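Local coordinates for DUF3992 domain-containing protein (Bacillus cereus, PDB 7A02) that forms the disulfide-linked pili that decorate Bacillus endospores, as a small beta-sandwich subunit that assembles helically into fibres, at residues 45-50 and 90-95; 50-55 and 105-110; 59-64 and 76-81; 63-68 and 94-99. All coordinates share one frame; numbering follows the deposited sequence.

Interaction 1: 45-50 and 90-95; sequences IYASGY and RRFDTV
Where the chain leaves one sheet of a beta sandwich for the other, Y46 meets R90 in a single antiparallel pair. It is a non-hydrogen-bonded pair, with the two CA atoms 4.6 Å apart and both side chains on the same face of the sheet. R90 CB lies over one face of the Y46 ring, toward its rim, in a CH-pi contact of 3.9 Å from CB to the ring centroid. The R90 chain then runs alongside the ring, extended from CG to NE, and CD comes to 3.7 Å from Y46 OH. The R90 guanidinium plane stands 76° from the ring, and Y46 OH lies obliquely to it. R91 points away at first but bends at chi2 and chi3, so that Y46 OH lies obliquely beside its guanidinium; no bond forms between them.

The fold here is a jelly roll. Strand 84-90 ends beside strand 46-55, and residues 91-93 cross to strand 94-98 of the facing sheet. One weak backbone bond marks the exit, from R91 N to I45 O at 3.5 Å. The same I45 O also meets R90 CA, at 3.2 Å. F92 lies on the crossing. Its CG sits between the backbone N and carbonyl carbon (chi1 61°), which turns the ring back toward strand 46-55. A47 CB meets the ring edge, 3.6 Å from F92 CZ, and I45 CG2 approaches the ring obliquely. On a second subunit, the Y114 ring meets that of Y46.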
loop_
_atom_site.group_PDB
_atom_site.type_symbol
_atom_site.label_atom_id
_atom_site.label_comp_id
_atom_site.label_asym_id
_atom_site.label_seq_id
_atom_site.Cartn_x
_atom_site.Cartn_y
_atom_site.Cartn_z
ATOM N N ILE A 45 -32.420 12.354 -17.341
ATOM C CA ILE A 45 -32.382 12.759 -18.735
ATOM C C ILE A 45 -31.852 14.180 -18.795
ATOM O O ILE A 45 -32.221 15.031 -17.985
ATOM C CB ILE A 45 -33.772 12.618 -19.395
ATOM C CG1 ILE A 45 -33.660 12.800 -20.901
ATOM C CG2 ILE A 45 -34.754 13.599 -18.814
ATOM C CD1 ILE A 45 -34.878 12.374 -21.643
ATOM N N TYR A 46 -30.950 14.417 -19.739
ATOM C CA TYR A 46 -30.385 15.733 -19.982
ATOM C C TYR A 46 -30.478 15.991 -21.473
ATOM O O TYR A 46 -30.000 15.180 -22.268
ATOM C CB TYR A 46 -28.934 15.808 -19.514
ATOM C CG TYR A 46 -28.774 15.835 -18.019
ATOM C CD1 TYR A 46 -28.934 14.688 -17.269
ATOM C CD2 TYR A 46 -28.445 17.004 -17.359
ATOM C CE1 TYR A 46 -28.789 14.705 -15.910
ATOM C CE2 TYR A 46 -28.295 17.028 -16.000
ATOM C CZ TYR A 46 -28.468 15.876 -15.281
ATOM O OH TYR A 46 -28.323 15.892 -13.919
ATOM N N ALA A 47 -31.092 17.102 -21.855
ATOM C CA ALA A 47 -31.341 17.369 -23.260
ATOM C C ALA A 47 -30.900 18.775 -23.616
ATOM O O ALA A 47 -31.202 19.726 -22.897
ATOM C CB ALA A 47 -32.813 17.186 -23.595
ATOM N N SER A 48 -30.201 18.900 -24.739
ATOM C CA SER A 48 -29.789 20.184 -25.283
ATOM C C SER A 48 -30.289 20.298 -26.711
ATOM O O SER A 48 -30.417 19.296 -27.415
ATOM C CB SER A 48 -28.272 20.345 -25.265
ATOM O OG SER A 48 -27.772 20.322 -23.945
ATOM N N GLY A 49 -30.577 21.519 -27.138
ATOM C CA GLY A 49 -31.031 21.704 -28.503
ATOM C C GLY A 49 -31.472 23.118 -28.787
ATOM O O GLY A 49 -31.164 24.042 -28.037
ATOM N N TYR A 50 -32.192 23.275 -29.898
ATOM C CA TYR A 50 -32.703 24.574 -30.310
ATOM C C TYR A 50 -34.082 24.409 -30.924
ATOM O O TYR A 50 -34.476 23.320 -31.340
ATOM C CB TYR A 50 -31.779 25.272 -31.314
ATOM C CG TYR A 50 -31.624 24.551 -32.631
ATOM C CD1 TYR A 50 -30.519 23.771 -32.884
ATOM C CD2 TYR A 50 -32.577 24.663 -33.626
ATOM C CE1 TYR A 50 -30.374 23.118 -34.075
ATOM C CE2 TYR A 50 -32.439 24.009 -34.817
ATOM C CZ TYR A 50 -31.335 23.239 -35.035
ATOM O OH TYR A 50 -31.185 22.582 -36.226
ATOM N N ARG A 90 -33.073 19.325 -17.679
ATOM C CA ARG A 90 -33.105 17.997 -17.088
ATOM C C ARG A 90 -34.429 17.789 -16.369
ATOM O O ARG A 90 -35.136 18.744 -16.049
ATOM C CB ARG A 90 -31.988 17.779 -16.079
ATOM C CG ARG A 90 -32.092 18.685 -14.898
ATOM C CD ARG A 90 -31.120 18.276 -13.839
ATOM N NE ARG A 90 -31.299 19.075 -12.637
ATOM C CZ ARG A 90 -30.329 19.698 -11.987
ATOM N NH1 ARG A 90 -29.075 19.597 -12.390
ATOM N NH2 ARG A 90 -30.619 20.400 -10.906
ATOM N N ARG A 91 -34.737 16.524 -16.090
ATOM C CA ARG A 91 -35.990 16.117 -15.454
ATOM C C ARG A 91 -37.206 16.816 -16.053
ATOM O O ARG A 91 -37.831 17.678 -15.440
ATOM C CB ARG A 91 -35.972 16.303 -13.936
ATOM C CG ARG A 91 -35.443 15.110 -13.155
ATOM C CD ARG A 91 -34.653 15.451 -11.905
ATOM N NE ARG A 91 -33.338 16.039 -12.092
ATOM C CZ ARG A 91 -32.409 16.016 -11.141
ATOM N NH1 ARG A 91 -31.213 16.545 -11.337
ATOM N NH2 ARG A 91 -32.691 15.459 -9.971
ATOM N N PHE A 92 -37.540 16.421 -17.274
ATOM C CA PHE A 92 -38.788 16.816 -17.900
ATOM C C PHE A 92 -39.452 15.589 -18.500
ATOM O O PHE A 92 -38.799 14.593 -18.811
ATOM C CB PHE A 92 -38.576 17.886 -18.974
ATOM C CG PHE A 92 -37.692 17.452 -20.096
ATOM C CD1 PHE A 92 -36.326 17.575 -20.003
ATOM C CD2 PHE A 92 -38.230 16.932 -21.250
ATOM C CE1 PHE A 92 -35.518 17.177 -21.029
ATOM C CE2 PHE A 92 -37.426 16.537 -22.277
ATOM C CZ PHE A 92 -36.068 16.659 -22.166
ATOM N N ASP A 93 -40.766 15.668 -18.663
ATOM C CA ASP A 93 -41.552 14.527 -19.101
ATOM C C ASP A 93 -42.137 14.719 -20.491
ATOM O O ASP A 93 -42.122 13.790 -21.299
ATOM C CB ASP A 93 -42.666 14.265 -18.082
ATOM C CG ASP A 93 -43.402 12.971 -18.333
ATOM O OD1 ASP A 93 -43.083 12.271 -19.314
ATOM O OD2 ASP A 93 -44.307 12.646 -17.538
ATOM N N THR A 94 -42.655 15.905 -20.801
ATOM C CA THR A 94 -43.194 16.182 -22.124
ATOM C C THR A 94 -42.764 17.571 -22.557
ATOM O O THR A 94 -42.304 18.379 -21.752
ATOM C CB THR A 94 -44.722 16.091 -22.162
ATOM O OG1 THR A 94 -45.274 17.006 -21.212
ATOM C CG2 THR A 94 -45.194 14.693 -21.835
ATOM N N VAL A 95 -42.908 17.847 -23.848
ATOM C CA VAL A 95 -42.693 19.178 -24.399
ATOM C C VAL A 95 -43.887 19.527 -25.270
ATOM O O VAL A 95 -44.361 18.691 -26.045
ATOM C CB VAL A 95 -41.388 19.268 -25.213
ATOM C CG1 VAL A 95 -41.084 20.701 -25.544
ATOM C CG2 VAL A 95 -40.242 18.660 -24.453
#

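Interaction 2: 50-55 and 105-110; sequences YLKVDT and TGEFCM
T105 O is gripped by two backbone amides, D54 N at 2.9 Å and T55 N at 3.0 Å. Both donors lie in the carbonyl plane, and D54 N sits on a lone pair. D54 and T55 thus both face T105, which makes a classic beta bulge. T105 N returns a bond to T55 O, at 2.9 Å. Beyond the bulge, E107 N binds K52 O and Y50 N binds C109 O, while the bond from C109 N to Y50 O is weak.

These are the two central strands of one four-stranded antiparallel sheet of the jelly-roll sandwich. Their axes run 155° apart. One face carries Y50, K52, E107 and C109. K52 and E107 lie side by side there as a salt bridge, with the lysine bent at chi3 and chi4 so that NZ comes back to E107 OE1; the modelled separation is too short to trust. C109 CB sits over one face of the Y50 ring, 3.7 Å from CZ, and its SG approaches the ring obliquely. The other face looks into the sandwich. There L51 CD1 touches F108 CD1 at 3.7 Å, at an oblique angle to the ring. T105 OG1 hydrogen-bonds W27 O on the next strand.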
loop_
_atom_site.group_PDB
_atom_site.type_symbol
_atom_site.label_atom_id
_atom_site.label_comp_id
_atom_site.label_asym_id
_atom_site.label_seq_id
_atom_site.Cartn_x
_atom_site.Cartn_y
_atom_site.Cartn_z
ATOM N N TYR A 50 -32.192 23.275 -29.898
ATOM C CA TYR A 50 -32.703 24.574 -30.310
ATOM C C TYR A 50 -34.082 24.409 -30.924
ATOM O O TYR A 50 -34.476 23.320 -31.340
ATOM C CB TYR A 50 -31.779 25.272 -31.314
ATOM C CG TYR A 50 -31.624 24.551 -32.631
ATOM C CD1 TYR A 50 -30.519 23.771 -32.884
ATOM C CD2 TYR A 50 -32.577 24.663 -33.626
ATOM C CE1 TYR A 50 -30.374 23.118 -34.075
ATOM C CE2 TYR A 50 -32.439 24.009 -34.817
ATOM C CZ TYR A 50 -31.335 23.239 -35.035
ATOM O OH TYR A 50 -31.185 22.582 -36.226
ATOM N N LEU A 51 -34.808 25.519 -30.978
ATOM C CA LEU A 51 -36.066 25.625 -31.697
ATOM C C LEU A 51 -35.972 26.814 -32.635
ATOM O O LEU A 51 -35.570 27.906 -32.216
ATOM C CB LEU A 51 -37.247 25.807 -30.750
ATOM C CG LEU A 51 -38.606 25.878 -31.435
ATOM C CD1 LEU A 51 -39.187 24.498 -31.573
ATOM C CD2 LEU A 51 -39.549 26.773 -30.677
ATOM N N LYS A 52 -36.332 26.597 -33.895
ATOM C CA LYS A 52 -36.309 27.629 -34.923
ATOM C C LYS A 52 -37.710 27.800 -35.481
ATOM O O LYS A 52 -38.326 26.828 -35.924
ATOM C CB LYS A 52 -35.341 27.269 -36.046
ATOM C CG LYS A 52 -35.390 28.246 -37.202
ATOM C CD LYS A 52 -34.175 28.165 -38.112
ATOM C CE LYS A 52 -33.721 26.745 -38.396
ATOM N NZ LYS A 52 -34.845 25.815 -38.684
ATOM N N VAL A 53 -38.205 29.031 -35.475
ATOM C CA VAL A 53 -39.510 29.353 -36.031
ATOM C C VAL A 53 -39.279 29.898 -37.429
ATOM O O VAL A 53 -38.727 30.988 -37.600
ATOM C CB VAL A 53 -40.271 30.353 -35.157
ATOM C CG1 VAL A 53 -41.536 30.783 -35.849
ATOM C CG2 VAL A 53 -40.598 29.728 -33.828
ATOM N N ASP A 54 -39.705 29.139 -38.433
ATOM C CA ASP A 54 -39.365 29.450 -39.815
ATOM C C ASP A 54 -40.379 30.395 -40.446
ATOM O O ASP A 54 -40.025 31.497 -40.872
ATOM C CB ASP A 54 -39.257 28.158 -40.627
ATOM C CG ASP A 54 -38.545 28.359 -41.942
ATOM O OD1 ASP A 54 -37.338 28.675 -41.922
ATOM O OD2 ASP A 54 -39.190 28.198 -42.998
ATOM N N THR A 55 -41.641 29.984 -40.515
ATOM C CA THR A 55 -42.650 30.809 -41.160
ATOM C C THR A 55 -43.889 30.905 -40.287
ATOM O O THR A 55 -44.149 30.048 -39.441
ATOM C CB THR A 55 -43.056 30.272 -42.536
ATOM O OG1 THR A 55 -43.661 28.986 -42.391
ATOM C CG2 THR A 55 -41.846 30.158 -43.450
ATOM N N THR A 105 -44.670 27.253 -38.873
ATOM C CA THR A 105 -43.928 26.013 -39.008
ATOM C C THR A 105 -42.444 26.274 -38.828
ATOM O O THR A 105 -41.954 27.387 -39.053
ATOM C CB THR A 105 -44.180 25.332 -40.353
ATOM O OG1 THR A 105 -43.632 24.010 -40.318
ATOM C CG2 THR A 105 -43.514 26.090 -41.466
ATOM N N GLY A 106 -41.744 25.225 -38.420
ATOM C CA GLY A 106 -40.332 25.343 -38.126
ATOM C C GLY A 106 -39.701 24.000 -37.843
ATOM O O GLY A 106 -40.266 22.955 -38.161
ATOM N N GLU A 107 -38.524 24.041 -37.224
ATOM C CA GLU A 107 -37.721 22.858 -36.955
ATOM C C GLU A 107 -37.553 22.648 -35.456
ATOM O O GLU A 107 -37.881 23.512 -34.644
ATOM C CB GLU A 107 -36.346 22.972 -37.613
ATOM C CG GLU A 107 -36.366 22.778 -39.105
ATOM C CD GLU A 107 -34.989 22.892 -39.715
ATOM O OE1 GLU A 107 -34.644 23.989 -40.200
ATOM O OE2 GLU A 107 -34.250 21.886 -39.709
ATOM N N PHE A 108 -37.031 21.478 -35.096
ATOM C CA PHE A 108 -36.783 21.150 -33.694
ATOM C C PHE A 108 -35.726 20.063 -33.623
ATOM O O PHE A 108 -35.956 18.953 -34.108
ATOM C CB PHE A 108 -38.066 20.698 -33.019
ATOM C CG PHE A 108 -37.895 20.302 -31.588
ATOM C CD1 PHE A 108 -37.734 21.258 -30.610
ATOM C CD2 PHE A 108 -37.924 18.976 -31.216
ATOM C CE1 PHE A 108 -37.587 20.897 -29.297
ATOM C CE2 PHE A 108 -37.779 18.616 -29.903
ATOM C CZ PHE A 108 -37.611 19.577 -28.945
ATOM N N CYS A 109 -34.584 20.374 -33.019
ATOM C CA CYS A 109 -33.463 19.454 -32.888
ATOM C C CYS A 109 -33.113 19.273 -31.423
ATOM O O CYS A 109 -33.139 20.233 -30.652
ATOM C CB CYS A 109 -32.244 19.967 -33.646
ATOM S SG CYS A 109 -30.688 19.168 -33.210
ATOM N N MET A 110 -32.773 18.044 -31.035
ATOM C CA MET A 110 -32.473 17.779 -29.634
ATOM C C MET A 110 -31.552 16.578 -29.490
ATOM O O MET A 110 -31.795 15.533 -30.095
ATOM C CB MET A 110 -33.762 17.547 -28.848
ATOM C CG MET A 110 -33.550 17.031 -27.452
ATOM S SD MET A 110 -35.092 16.625 -26.625
ATOM C CE MET A 110 -35.712 18.258 -26.289
#

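Interaction 3: 59-64 and 76-81; sequences PVTIVF and TIVVAT
I62 and I77 face each other as a hydrogen-bonded antiparallel pair, with I62 N to I77 O and I77 N to I62 O both at 2.9 Å. V60 and V79 form a second pair of the same kind, and T61–V78 and V63–T76 are the non-hydrogen-bonded pairs between and beyond them. All four backbone bonds are nearly straight. The two strands are the arms of a beta hairpin.

The side chains differ in how they meet. I62 has CG1 anti to the backbone N (chi1 -170°), which sends that branch away from I77. CG2 is left to make the contact, 3.7 Å from I77 CB. The two isoleucines lie side by side and point the same way. On the other face, T61 has OG1 beside its backbone N (chi1 -63°). This turns the hydroxyl toward V78 CG2 and sends CG2 the other way, to T76 CG2 at 4.0 Å. T61 therefore touches V78, directly across, with its oxygen and T76, diagonally across, with its methyl. T76 also places OG1 beside its own N, and the oxygen rests against both methyls of V63, 3.5 Å from CG1. At the open end of the hairpin, P59 CB packs on V78 CG1 at 3.6 Å.

The face with V60, I62, I77 and V79 is turned into the sandwich. V60 and V79 pack on V53 of strand 46-55, and I77 and V79 on A85 of strand 84-90. Strand 72-79 is an outer strand of its sheet, whereas strand 60-66 lies inside it, next to strand 94-98.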
loop_
_atom_site.group_PDB
_atom_site.type_symbol
_atom_site.label_atom_id
_atom_site.label_comp_id
_atom_site.label_asym_id
_atom_site.label_seq_id
_atom_site.Cartn_x
_atom_site.Cartn_y
_atom_site.Cartn_z
ATOM N N PRO A 59 -45.585 35.019 -31.971
ATOM C CA PRO A 59 -44.596 34.181 -31.293
ATOM C C PRO A 59 -45.116 32.774 -31.057
ATOM O O PRO A 59 -46.319 32.523 -30.986
ATOM C CB PRO A 59 -44.359 34.911 -29.968
ATOM C CG PRO A 59 -44.969 36.264 -30.143
ATOM C CD PRO A 59 -46.090 36.082 -31.096
ATOM N N VAL A 60 -44.174 31.845 -30.937
ATOM C CA VAL A 60 -44.457 30.453 -30.614
ATOM C C VAL A 60 -43.883 30.166 -29.235
ATOM O O VAL A 60 -42.743 30.545 -28.943
ATOM C CB VAL A 60 -43.871 29.500 -31.668
ATOM C CG1 VAL A 60 -44.165 28.067 -31.303
ATOM C CG2 VAL A 60 -44.434 29.820 -33.026
ATOM N N THR A 61 -44.671 29.514 -28.387
ATOM C CA THR A 61 -44.294 29.253 -27.005
ATOM C C THR A 61 -44.020 27.770 -26.809
ATOM O O THR A 61 -44.875 26.933 -27.109
ATOM C CB THR A 61 -45.391 29.708 -26.047
ATOM O OG1 THR A 61 -45.557 31.125 -26.154
ATOM C CG2 THR A 61 -45.021 29.363 -24.625
ATOM N N ILE A 62 -42.836 27.453 -26.293
ATOM C CA ILE A 62 -42.428 26.085 -26.001
ATOM C C ILE A 62 -42.375 25.915 -24.490
ATOM O O ILE A 62 -41.852 26.782 -23.778
ATOM C CB ILE A 62 -41.078 25.745 -26.658
ATOM C CG1 ILE A 62 -40.790 24.252 -26.548
ATOM C CG2 ILE A 62 -39.948 26.575 -26.089
ATOM C CD1 ILE A 62 -39.668 23.794 -27.424
ATOM N N VAL A 63 -42.956 24.822 -23.997
ATOM C CA VAL A 63 -43.041 24.561 -22.566
ATOM C C VAL A 63 -42.589 23.135 -22.289
ATOM O O VAL A 63 -43.045 22.196 -22.949
ATOM C CB VAL A 63 -44.466 24.779 -22.027
ATOM C CG1 VAL A 63 -44.489 24.584 -20.537
ATOM C CG2 VAL A 63 -44.953 26.164 -22.371
ATOM N N PHE A 64 -41.704 22.978 -21.306
ATOM C CA PHE A 64 -41.269 21.673 -20.823
ATOM C C PHE A 64 -42.035 21.336 -19.553
ATOM O O PHE A 64 -42.105 22.155 -18.634
ATOM C CB PHE A 64 -39.769 21.662 -20.528
ATOM C CG PHE A 64 -38.905 21.956 -21.717
ATOM C CD1 PHE A 64 -38.720 23.248 -22.153
ATOM C CD2 PHE A 64 -38.255 20.939 -22.378
ATOM C CE1 PHE A 64 -37.922 23.514 -23.232
ATOM C CE2 PHE A 64 -37.455 21.207 -23.457
ATOM C CZ PHE A 64 -37.291 22.494 -23.882
ATOM N N THR A 76 -40.000 27.506 -19.932
ATOM C CA THR A 76 -40.899 28.100 -20.913
ATOM C C THR A 76 -40.148 29.168 -21.691
ATOM O O THR A 76 -39.529 30.048 -21.087
ATOM C CB THR A 76 -42.128 28.709 -20.238
ATOM O OG1 THR A 76 -42.999 27.663 -19.797
ATOM C CG2 THR A 76 -42.878 29.603 -21.204
ATOM N N ILE A 77 -40.205 29.097 -23.020
ATOM C CA ILE A 77 -39.517 30.049 -23.884
ATOM C C ILE A 77 -40.482 30.536 -24.956
ATOM O O ILE A 77 -41.282 29.757 -25.483
ATOM C CB ILE A 77 -38.263 29.427 -24.530
ATOM C CG1 ILE A 77 -37.253 29.023 -23.465
ATOM C CG2 ILE A 77 -37.596 30.413 -25.452
ATOM C CD1 ILE A 77 -36.127 28.185 -24.000
ATOM N N VAL A 78 -40.410 31.825 -25.279
ATOM C CA VAL A 78 -41.233 32.435 -26.320
ATOM C C VAL A 78 -40.311 32.915 -27.432
ATOM O O VAL A 78 -39.400 33.714 -27.185
ATOM C CB VAL A 78 -42.076 33.592 -25.770
ATOM C CG1 VAL A 78 -42.565 34.460 -26.898
ATOM C CG2 VAL A 78 -43.241 33.054 -24.977
ATOM N N VAL A 79 -40.553 32.446 -28.654
ATOM C CA VAL A 79 -39.663 32.680 -29.785
ATOM C C VAL A 79 -40.430 33.432 -30.863
ATOM O O VAL A 79 -41.543 33.038 -31.227
ATOM C CB VAL A 79 -39.106 31.360 -30.343
ATOM C CG1 VAL A 79 -38.311 31.609 -31.599
ATOM C CG2 VAL A 79 -38.266 30.665 -29.310
ATOM N N ALA A 80 -39.837 34.509 -31.369
ATOM C CA ALA A 80 -40.437 35.269 -32.450
ATOM C C ALA A 80 -40.145 34.610 -33.794
ATOM O O ALA A 80 -39.280 33.743 -33.917
ATOM C CB ALA A 80 -39.925 36.705 -32.444
ATOM N N THR A 81 -40.878 35.038 -34.817
ATOM C CA THR A 81 -40.732 34.468 -36.148
ATOM C C THR A 81 -39.451 34.965 -36.798
ATOM O O THR A 81 -39.139 36.155 -36.744
ATOM C CB THR A 81 -41.930 34.828 -37.019
ATOM O OG1 THR A 81 -43.135 34.420 -36.364
ATOM C CG2 THR A 81 -41.838 34.127 -38.354
#

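Interaction 4: 63-68 and 94-99; sequences VFYSGG and TVTILG
Y65 and T94 pair through two backbone bonds, Y65 N to T94 O and T94 N to Y65 O, each 2.9 Å. This is an antiparallel strand pair in the second sheet of the jelly-roll sandwich, between strands 60-66 and 94-98. V63 and T96 form the next hydrogen-bonded pair, and F64 and V95 stand between them as a non-hydrogen-bonded pair. The axes of the two short strands are 150° apart, 30° from exactly antiparallel.

On the face with Y65, the tyrosine ring leans across its neighbours with CG beside the backbone N (chi1 -74°). Both threonine hydroxyls lie at its edge, near the ring plane. T94 OG1 is 3.4 Å from Y65 CB, and T96 OG1 is 3.5 Å from Y65 CE2. V63 CG1 sits over one face of the ring. On the opposite face, F64 and V95 lie side by side. V95 CG2 touches F64 CD2 at 3.7 Å, while V95 CG1 stands over a face of the ring, near the rim.

Further out, F87 of the facing sheet meets the F64 ring edge-to-face. V95 also packs on I36 and Y37 of strand 34-38, its other neighbour in the sheet. D93 joins T94 in facing Y65, a classic beta bulge at the start of the strand. Just beyond strand 60-66, the backbone N of G68 makes a weak hydrogen bond to D93 OD2.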
loop_
_atom_site.group_PDB
_atom_site.type_symbol
_atom_site.label_atom_id
_atom_site.label_comp_id
_atom_site.label_asym_id
_atom_site.label_seq_id
_atom_site.Cartn_x
_atom_site.Cartn_y
_atom_site.Cartn_z
ATOM N N VAL A 63 -42.956 24.822 -23.997
ATOM C CA VAL A 63 -43.041 24.561 -22.566
ATOM C C VAL A 63 -42.589 23.135 -22.289
ATOM O O VAL A 63 -43.045 22.196 -22.949
ATOM C CB VAL A 63 -44.466 24.779 -22.027
ATOM C CG1 VAL A 63 -44.489 24.584 -20.537
ATOM C CG2 VAL A 63 -44.953 26.164 -22.371
ATOM N N PHE A 64 -41.704 22.978 -21.306
ATOM C CA PHE A 64 -41.269 21.673 -20.823
ATOM C C PHE A 64 -42.035 21.336 -19.553
ATOM O O PHE A 64 -42.105 22.155 -18.634
ATOM C CB PHE A 64 -39.769 21.662 -20.528
ATOM C CG PHE A 64 -38.905 21.956 -21.717
ATOM C CD1 PHE A 64 -38.720 23.248 -22.153
ATOM C CD2 PHE A 64 -38.255 20.939 -22.378
ATOM C CE1 PHE A 64 -37.922 23.514 -23.232
ATOM C CE2 PHE A 64 -37.455 21.207 -23.457
ATOM C CZ PHE A 64 -37.291 22.494 -23.882
ATOM N N TYR A 65 -42.597 20.134 -19.494
ATOM C CA TYR A 65 -43.440 19.711 -18.387
ATOM C C TYR A 65 -42.840 18.500 -17.699
ATOM O O TYR A 65 -42.431 17.536 -18.355
ATOM C CB TYR A 65 -44.844 19.361 -18.859
ATOM C CG TYR A 65 -45.687 20.549 -19.219
ATOM C CD1 TYR A 65 -46.069 21.464 -18.260
ATOM C CD2 TYR A 65 -46.098 20.757 -20.519
ATOM C CE1 TYR A 65 -46.837 22.548 -18.583
ATOM C CE2 TYR A 65 -46.864 21.838 -20.852
ATOM C CZ TYR A 65 -47.233 22.730 -19.882
ATOM O OH TYR A 65 -48.003 23.817 -20.215
ATOM N N SER A 66 -42.813 18.550 -16.372
ATOM C CA SER A 66 -42.403 17.429 -15.537
ATOM C C SER A 66 -43.630 16.935 -14.790
ATOM O O SER A 66 -44.141 17.625 -13.905
ATOM C CB SER A 66 -41.304 17.837 -14.564
ATOM O OG SER A 66 -41.255 16.944 -13.471
ATOM N N GLY A 67 -44.103 15.748 -15.146
ATOM C CA GLY A 67 -45.287 15.209 -14.518
ATOM C C GLY A 67 -46.531 15.421 -15.349
ATOM O O GLY A 67 -47.582 15.798 -14.824
ATOM N N GLY A 68 -46.425 15.190 -16.651
ATOM C CA GLY A 68 -47.557 15.346 -17.538
ATOM C C GLY A 68 -47.799 16.791 -17.909
ATOM O O GLY A 68 -47.165 17.721 -17.407
ATOM N N THR A 94 -42.655 15.905 -20.801
ATOM C CA THR A 94 -43.194 16.182 -22.124
ATOM C C THR A 94 -42.764 17.571 -22.557
ATOM O O THR A 94 -42.304 18.379 -21.752
ATOM C CB THR A 94 -44.722 16.091 -22.162
ATOM O OG1 THR A 94 -45.274 17.006 -21.212
ATOM C CG2 THR A 94 -45.194 14.693 -21.835
ATOM N N VAL A 95 -42.908 17.847 -23.848
ATOM C CA VAL A 95 -42.693 19.178 -24.399
ATOM C C VAL A 95 -43.887 19.527 -25.270
ATOM O O VAL A 95 -44.361 18.691 -26.045
ATOM C CB VAL A 95 -41.388 19.268 -25.213
ATOM C CG1 VAL A 95 -41.084 20.701 -25.544
ATOM C CG2 VAL A 95 -40.242 18.660 -24.453
ATOM N N THR A 96 -44.389 20.751 -25.135
ATOM C CA THR A 96 -45.514 21.196 -25.943
ATOM C C THR A 96 -45.197 22.524 -26.605
ATOM O O THR A 96 -44.460 23.352 -26.061
ATOM C CB THR A 96 -46.801 21.355 -25.130
ATOM O OG1 THR A 96 -46.691 22.502 -24.281
ATOM C CG2 THR A 96 -47.060 20.133 -24.285
ATOM N N ILE A 97 -45.774 22.717 -27.785
ATOM C CA ILE A 97 -45.656 23.966 -28.525
ATOM C C ILE A 97 -47.040 24.562 -28.737
ATOM O O ILE A 97 -48.030 23.850 -28.935
ATOM C CB ILE A 97 -44.923 23.790 -29.872
ATOM C CG1 ILE A 97 -45.687 22.837 -30.783
ATOM C CG2 ILE A 97 -43.511 23.314 -29.659
ATOM C CD1 ILE A 97 -45.158 22.797 -32.179
ATOM N N LEU A 98 -47.097 25.888 -28.664
ATOM C CA LEU A 98 -48.331 26.646 -28.819
ATOM C C LEU A 98 -48.079 27.786 -29.789
ATOM O O LEU A 98 -47.101 28.521 -29.639
ATOM C CB LEU A 98 -48.807 27.196 -27.477
ATOM C CG LEU A 98 -50.124 27.960 -27.497
ATOM C CD1 LEU A 98 -51.244 27.057 -27.923
ATOM C CD2 LEU A 98 -50.404 28.550 -26.135
ATOM N N GLY A 99 -48.966 27.945 -30.769
ATOM C CA GLY A 99 -48.838 28.998 -31.753
ATOM C C GLY A 99 -50.181 29.626 -32.075
ATOM O O GLY A 99 -51.236 29.117 -31.697
#

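How the interactions relate
The four contacts span both sheets of one jelly-roll domain. Interaction 2 joins the inner strands 46-55 and 104-114 of one sheet. Interactions 3 and 4 lie in the other and share strand 60-66, with centres about 11 Å apart. Interaction 1 links the sheets: it uses strand 46-55 and the crossing into strand 94-98, and its centre is about 10 Å from that of interaction 4 and 16 Å from that of interaction 2. Along the chain, interactions 3 and 4 are nested inside the loop closed by interaction 2. V53 packs on V60 and V79, so interactions 2 and 3 meet across the sandwich core.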